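Long-range contact in tRNA (cytosine(72)-C(5))-methyltransferase (Pyrococcus horikoshii, PDB 5ZVE), which transfers a methyl group from S-adenosyl-L-methionine to the C5 position of cytosine 72 in several tRNAs: residues Y1-Y13 with P283-E295. Sequence-based numbering, arbitrary orientation.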
loop_
_atom_site.group_PDB
_atom_site.type_symbol
_atom_site.label_atom_id
_atom_site.label_comp_id
_atom_site.label_asym_id
_atom_site.label_seq_id
_atom_site.Cartn_x
_atom_site.Cartn_y
_atom_site.Cartn_z
ATOM N N TYR A 1 -9.301 3.543 20.110
ATOM C CA TYR A 1 -8.412 3.544 18.953
ATOM C C TYR A 1 -7.494 4.766 18.916
ATOM O O TYR A 1 -6.403 4.703 18.352
ATOM C CB TYR A 1 -9.226 3.459 17.657
ATOM C CG TYR A 1 -10.274 4.539 17.498
ATOM C CD1 TYR A 1 -9.953 5.775 16.944
ATOM C CD2 TYR A 1 -11.593 4.316 17.883
ATOM C CE1 TYR A 1 -10.912 6.760 16.789
ATOM C CE2 TYR A 1 -12.557 5.297 17.735
ATOM C CZ TYR A 1 -12.211 6.516 17.190
ATOM O OH TYR A 1 -13.167 7.494 17.039
ATOM N N LEU A 2 -7.936 5.869 19.516
ATOM C CA LEU A 2 -7.183 7.127 19.505
ATOM C C LEU A 2 -5.757 6.969 20.020
ATOM O O LEU A 2 -4.851 7.696 19.612
ATOM C CB LEU A 2 -7.908 8.188 20.336
ATOM C CG LEU A 2 -9.291 8.603 19.835
ATOM C CD1 LEU A 2 -9.952 9.551 20.820
ATOM C CD2 LEU A 2 -9.172 9.246 18.470
ATOM N N GLU A 3 -5.572 6.007 20.916
ATOM C CA GLU A 3 -4.281 5.755 21.539
ATOM C C GLU A 3 -3.201 5.359 20.532
ATOM O O GLU A 3 -2.008 5.539 20.787
ATOM C CB GLU A 3 -4.423 4.669 22.608
ATOM C CG GLU A 3 -4.469 3.239 22.065
ATOM C CD GLU A 3 -5.874 2.691 21.978
ATOM O OE1 GLU A 3 -6.816 3.496 21.815
ATOM O OE2 GLU A 3 -6.035 1.451 22.071
ATOM N N ALA A 4 -3.620 4.804 19.399
ATOM C CA ALA A 4 -2.685 4.377 18.364
ATOM C C ALA A 4 -1.967 5.552 17.706
ATOM O O ALA A 4 -0.968 5.366 17.008
ATOM C CB ALA A 4 -3.406 3.572 17.320
ATOM N N PHE A 5 -2.484 6.756 17.931
ATOM C CA PHE A 5 -1.959 7.953 17.286
ATOM C C PHE A 5 -1.449 8.938 18.326
ATOM O O PHE A 5 -2.167 9.263 19.269
ATOM C CB PHE A 5 -3.040 8.615 16.425
ATOM C CG PHE A 5 -3.685 7.683 15.438
ATOM C CD1 PHE A 5 -4.764 6.895 15.809
ATOM C CD2 PHE A 5 -3.212 7.593 14.141
ATOM C CE1 PHE A 5 -5.351 6.030 14.907
ATOM C CE2 PHE A 5 -3.798 6.733 13.233
ATOM C CZ PHE A 5 -4.868 5.951 13.617
ATOM N N PRO A 6 -0.205 9.411 18.160
ATOM C CA PRO A 6 0.366 10.389 19.091
ATOM C C PRO A 6 -0.501 11.641 19.138
ATOM O O PRO A 6 -1.173 11.945 18.154
ATOM C CB PRO A 6 1.751 10.681 18.505
ATOM C CG PRO A 6 1.679 10.236 17.086
ATOM C CD PRO A 6 0.709 9.100 17.051
ATOM N N LYS A 7 -0.491 12.342 20.267
ATOM C CA LYS A 7 -1.436 13.423 20.519
ATOM C C LYS A 7 -1.336 14.565 19.511
ATOM O O LYS A 7 -2.359 15.065 19.042
ATOM C CB LYS A 7 -1.239 13.975 21.933
ATOM C CG LYS A 7 -2.234 15.057 22.318
ATOM C CD LYS A 7 -3.513 14.431 22.835
ATOM C CE LYS A 7 -4.670 15.411 22.868
ATOM N NZ LYS A 7 -4.425 16.537 23.807
ATOM N N GLU A 8 -0.118 14.979 19.175
ATOM C CA GLU A 8 0.048 16.114 18.271
ATOM C C GLU A 8 -0.460 15.797 16.866
ATOM O O GLU A 8 -0.980 16.675 16.185
ATOM C CB GLU A 8 1.508 16.574 18.211
ATOM C CG GLU A 8 2.513 15.521 17.807
ATOM C CD GLU A 8 3.842 16.137 17.406
ATOM O OE1 GLU A 8 4.782 15.383 17.072
ATOM O OE2 GLU A 8 3.947 17.383 17.417
ATOM N N LEU A 9 -0.305 14.550 16.434
ATOM C CA LEU A 9 -0.862 14.123 15.156
ATOM C C LEU A 9 -2.388 14.133 15.207
ATOM O O LEU A 9 -3.050 14.512 14.238
ATOM C CB LEU A 9 -0.352 12.735 14.765
ATOM C CG LEU A 9 -0.892 12.202 13.435
ATOM C CD1 LEU A 9 -0.436 13.079 12.283
ATOM C CD2 LEU A 9 -0.469 10.763 13.212
ATOM N N ARG A 10 -2.944 13.690 16.331
ATOM C CA ARG A 10 -4.392 13.702 16.520
ATOM C C ARG A 10 -4.935 15.119 16.404
ATOM O O ARG A 10 -5.942 15.349 15.735
ATOM C CB ARG A 10 -4.776 13.087 17.867
ATOM C CG ARG A 10 -4.339 11.643 18.007
ATOM C CD ARG A 10 -5.249 10.856 18.931
ATOM N NE ARG A 10 -5.377 11.436 20.263
ATOM C CZ ARG A 10 -4.625 11.088 21.305
ATOM N NH1 ARG A 10 -4.827 11.656 22.484
ATOM N NH2 ARG A 10 -3.675 10.172 21.171
ATOM N N GLU A 11 -4.263 16.061 17.063
ATOM C CA GLU A 11 -4.616 17.474 16.956
ATOM C C GLU A 11 -4.471 17.959 15.520
ATOM O O GLU A 11 -5.272 18.758 15.043
ATOM C CB GLU A 11 -3.742 18.328 17.887
ATOM C CG GLU A 11 -3.868 17.991 19.369
ATOM C CD GLU A 11 -5.265 18.235 19.909
ATOM O OE1 GLU A 11 -6.021 19.015 19.290
ATOM O OE2 GLU A 11 -5.613 17.647 20.953
ATOM N N TYR A 12 -3.443 17.464 14.838
ATOM C CA TYR A 12 -3.199 17.821 13.451
ATOM C C TYR A 12 -4.381 17.388 12.591
ATOM O O TYR A 12 -4.920 18.183 11.817
ATOM C CB TYR A 12 -1.897 17.184 12.950
ATOM C CG TYR A 12 -1.621 17.408 11.480
ATOM C CD1 TYR A 12 -0.939 18.535 11.042
ATOM C CD2 TYR A 12 -2.046 16.490 10.529
ATOM C CE1 TYR A 12 -0.690 18.739 9.693
ATOM C CE2 TYR A 12 -1.808 16.684 9.190
ATOM C CZ TYR A 12 -1.131 17.807 8.773
ATOM O OH TYR A 12 -0.900 17.985 7.429
ATOM N N TYR A 13 -4.789 16.132 12.744
ATOM C CA TYR A 13 -5.931 15.601 12.005
ATOM C C TYR A 13 -7.207 16.390 12.295
ATOM O O TYR A 13 -7.943 16.741 11.373
ATOM C CB TYR A 13 -6.150 14.122 12.329
ATOM C CG TYR A 13 -5.124 13.188 11.722
ATOM C CD1 TYR A 13 -4.449 13.522 10.553
ATOM C CD2 TYR A 13 -4.837 11.966 12.317
ATOM C CE1 TYR A 13 -3.513 12.664 10.001
ATOM C CE2 TYR A 13 -3.908 11.105 11.773
ATOM C CZ TYR A 13 -3.248 11.457 10.618
ATOM O OH TYR A 13 -2.326 10.589 10.081
ATOM N N PRO A 283 -3.387 -2.005 7.949
ATOM C CA PRO A 283 -3.903 -1.485 9.215
ATOM C C PRO A 283 -2.844 -0.690 9.967
ATOM O O PRO A 283 -1.651 -0.923 9.781
ATOM C CB PRO A 283 -4.277 -2.751 9.980
ATOM C CG PRO A 283 -3.293 -3.754 9.504
ATOM C CD PRO A 283 -2.994 -3.421 8.064
ATOM N N LYS A 284 -3.287 0.250 10.791
ATOM C CA LYS A 284 -2.382 1.072 11.575
ATOM C C LYS A 284 -2.530 0.723 13.055
ATOM O O LYS A 284 -3.329 1.330 13.768
ATOM C CB LYS A 284 -2.659 2.556 11.333
ATOM C CG LYS A 284 -1.638 3.496 11.939
ATOM C CD LYS A 284 -0.276 3.356 11.281
ATOM C CE LYS A 284 -0.304 3.889 9.859
ATOM N NZ LYS A 284 1.067 4.006 9.286
ATOM N N LEU A 285 -1.777 -0.282 13.499
ATOM C CA LEU A 285 -1.812 -0.718 14.892
ATOM C C LEU A 285 -1.296 0.392 15.810
ATOM O O LEU A 285 -1.956 0.755 16.781
ATOM C CB LEU A 285 -0.997 -2.001 15.083
ATOM C CG LEU A 285 -1.684 -3.335 14.751
ATOM C CD1 LEU A 285 -2.041 -3.446 13.276
ATOM C CD2 LEU A 285 -0.823 -4.513 15.181
ATOM N N TRP A 286 -0.112 0.918 15.503
ATOM C CA TRP A 286 0.443 2.052 16.235
ATOM C C TRP A 286 1.158 2.982 15.274
ATOM O O TRP A 286 2.098 2.574 14.594
ATOM C CB TRP A 286 1.410 1.596 17.334
ATOM C CG TRP A 286 0.820 0.586 18.268
ATOM C CD1 TRP A 286 0.988 -0.762 18.219
ATOM C CD2 TRP A 286 -0.042 0.847 19.380
ATOM N NE1 TRP A 286 0.290 -1.362 19.238
ATOM C CE2 TRP A 286 -0.355 -0.397 19.963
ATOM C CE3 TRP A 286 -0.578 2.008 19.941
ATOM C CZ2 TRP A 286 -1.182 -0.512 21.082
ATOM C CZ3 TRP A 286 -1.400 1.892 21.049
ATOM C CH2 TRP A 286 -1.693 0.641 21.610
ATOM N N GLU A 287 0.711 4.232 15.219
ATOM C CA GLU A 287 1.332 5.221 14.346
ATOM C C GLU A 287 2.576 5.792 15.016
ATOM O O GLU A 287 2.486 6.376 16.092
ATOM C CB GLU A 287 0.349 6.342 14.010
ATOM C CG GLU A 287 0.921 7.415 13.091
ATOM C CD GLU A 287 1.308 6.877 11.724
ATOM O OE1 GLU A 287 2.518 6.709 11.469
ATOM O OE2 GLU A 287 0.397 6.623 10.903
ATOM N N GLU A 288 3.735 5.613 14.388
ATOM C CA GLU A 288 4.992 6.081 14.971
ATOM C C GLU A 288 5.438 7.436 14.428
ATOM O O GLU A 288 6.110 8.199 15.126
ATOM C CB GLU A 288 6.101 5.052 14.734
ATOM C CG GLU A 288 5.787 3.658 15.261
ATOM C CD GLU A 288 5.570 2.657 14.141
ATOM O OE1 GLU A 288 5.255 3.094 13.013
ATOM O OE2 GLU A 288 5.712 1.438 14.386
ATOM N N ARG A 289 5.065 7.737 13.189
ATOM C CA ARG A 289 5.485 8.987 12.568
ATOM C C ARG A 289 4.598 10.137 13.012
ATOM O O ARG A 289 3.410 9.952 13.275
ATOM C CB ARG A 289 5.487 8.864 11.041
ATOM C CG ARG A 289 6.748 8.199 10.504
ATOM C CD ARG A 289 6.594 7.787 9.063
ATOM N NE ARG A 289 7.696 6.939 8.617
ATOM C CZ ARG A 289 7.718 6.295 7.452
ATOM N NH1 ARG A 289 6.693 6.393 6.615
ATOM N NH2 ARG A 289 8.762 5.543 7.127
ATOM N N THR A 290 5.189 11.323 13.109
ATOM C CA THR A 290 4.482 12.488 13.619
ATOM C C THR A 290 4.855 13.763 12.852
ATOM O O THR A 290 5.383 13.694 11.739
ATOM C CB THR A 290 4.743 12.677 15.129
ATOM O OG1 THR A 290 3.951 13.766 15.617
ATOM C CG2 THR A 290 6.229 12.933 15.410
ATOM N N LEU A 291 4.561 14.916 13.445
ATOM C CA LEU A 291 4.638 16.195 12.738
ATOM C C LEU A 291 6.015 16.494 12.164
ATOM O O LEU A 291 6.130 16.899 11.009
ATOM C CB LEU A 291 4.208 17.341 13.660
ATOM C CG LEU A 291 2.732 17.761 13.592
ATOM C CD1 LEU A 291 1.797 16.567 13.697
ATOM C CD2 LEU A 291 2.405 18.797 14.660
ATOM N N LYS A 292 7.055 16.303 12.968
ATOM C CA LYS A 292 8.425 16.499 12.500
ATOM C C LYS A 292 8.713 15.698 11.226
ATOM O O LYS A 292 9.462 16.147 10.359
ATOM C CB LYS A 292 9.421 16.128 13.603
ATOM C CG LYS A 292 9.124 14.795 14.275
ATOM C CD LYS A 292 10.292 14.332 15.132
ATOM C CE LYS A 292 10.079 12.918 15.634
ATOM N NZ LYS A 292 11.324 12.345 16.218
ATOM N N HIS A 293 8.107 14.516 11.116
ATOM C CA HIS A 293 8.287 13.666 9.940
ATOM C C HIS A 293 7.563 14.202 8.708
ATOM O O HIS A 293 8.030 14.030 7.586
ATOM C CB HIS A 293 7.803 12.244 10.225
ATOM C CG HIS A 293 8.569 11.549 11.304
ATOM N ND1 HIS A 293 8.014 11.233 12.525
ATOM C CD2 HIS A 293 9.849 11.105 11.346
ATOM C CE1 HIS A 293 8.917 10.623 13.272
ATOM N NE2 HIS A 293 10.037 10.533 12.579
ATOM N N ILE A 294 6.424 14.847 8.923
ATOM C CA ILE A 294 5.642 15.393 7.826
ATOM C C ILE A 294 6.403 16.506 7.125
ATOM O O ILE A 294 6.532 16.509 5.900
ATOM C CB ILE A 294 4.282 15.925 8.320
ATOM C CG1 ILE A 294 3.417 14.768 8.828
ATOM C CG2 ILE A 294 3.563 16.660 7.205
ATOM C CD1 ILE A 294 2.103 15.206 9.441
ATOM N N GLU A 295 6.928 17.438 7.912
ATOM C CA GLU A 295 7.692 18.554 7.369
ATOM C C GLU A 295 8.955 18.070 6.666
ATOM O O GLU A 295 9.228 18.456 5.533
ATOM C CB GLU A 295 8.051 19.543 8.478
ATOM C CG GLU A 295 8.804 20.769 7.991
ATOM C CD GLU A 295 9.315 21.628 9.131
ATOM O OE1 GLU A 295 9.189 21.205 10.302
ATOM O OE2 GLU A 295 9.844 22.725 8.853
HETATM O O HOH W 1 -1.883 7.906 10.549
#
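Glu-287 has CG anti to its backbone N (chi1 -180°), which sends the side chain across to Phe-5 and Leu-9. Its CG meets CD2 of Leu-9 at 3.6 Å, and its CB lies 3.8 Å from CD2 of Phe-5. The chain then bends at chi2. The carboxylate is gripped several times: OE2 forms a salt bridge with NZ of Lys-284 and takes a bond from a water that also accepts from the Tyr-13 hydroxyl, while OE1 accepts the backbone N-H of Arg-289. The buried charge is thus probably well compensated. One main-chain hydrogen bond joins the two segments: N of Glu-287 donates to O of Ala-4 at 2.7 Å.

Next to this bond, CE3 of Trp-286 packs 3.5 Å from CA of Ala-4, and CZ3 lies equally near CG of Glu-3. An alanine in place of Trp-286 would probably uncover Ala-4 and CG of Glu-3 and leave Asp-129 without the indole N-H.

At the other end, OG1 of Thr-290 faces OE1 of Glu-8 in a hydrogen bond modelled so short that its exact geometry is doubtful. CD1 of Leu-291 touches CB of Tyr-12 at 3.8 Å. CD1 of Ile-294 sits over one face of the Tyr-12 ring, a CH-pi contact 4.3 Å from the centroid. The Tyr-12 hydroxyl bonds to Glu-328 and to N of Tyr-327.

The contact joins the N-terminal region to the Rossmann-like methyltransferase domain. Helix 7-17 crosses the start of helix 291-310, their short segments at 61°, while helix 19-29 backs Phe-5 through Met-26 and helix 95-101 touches Leu-285.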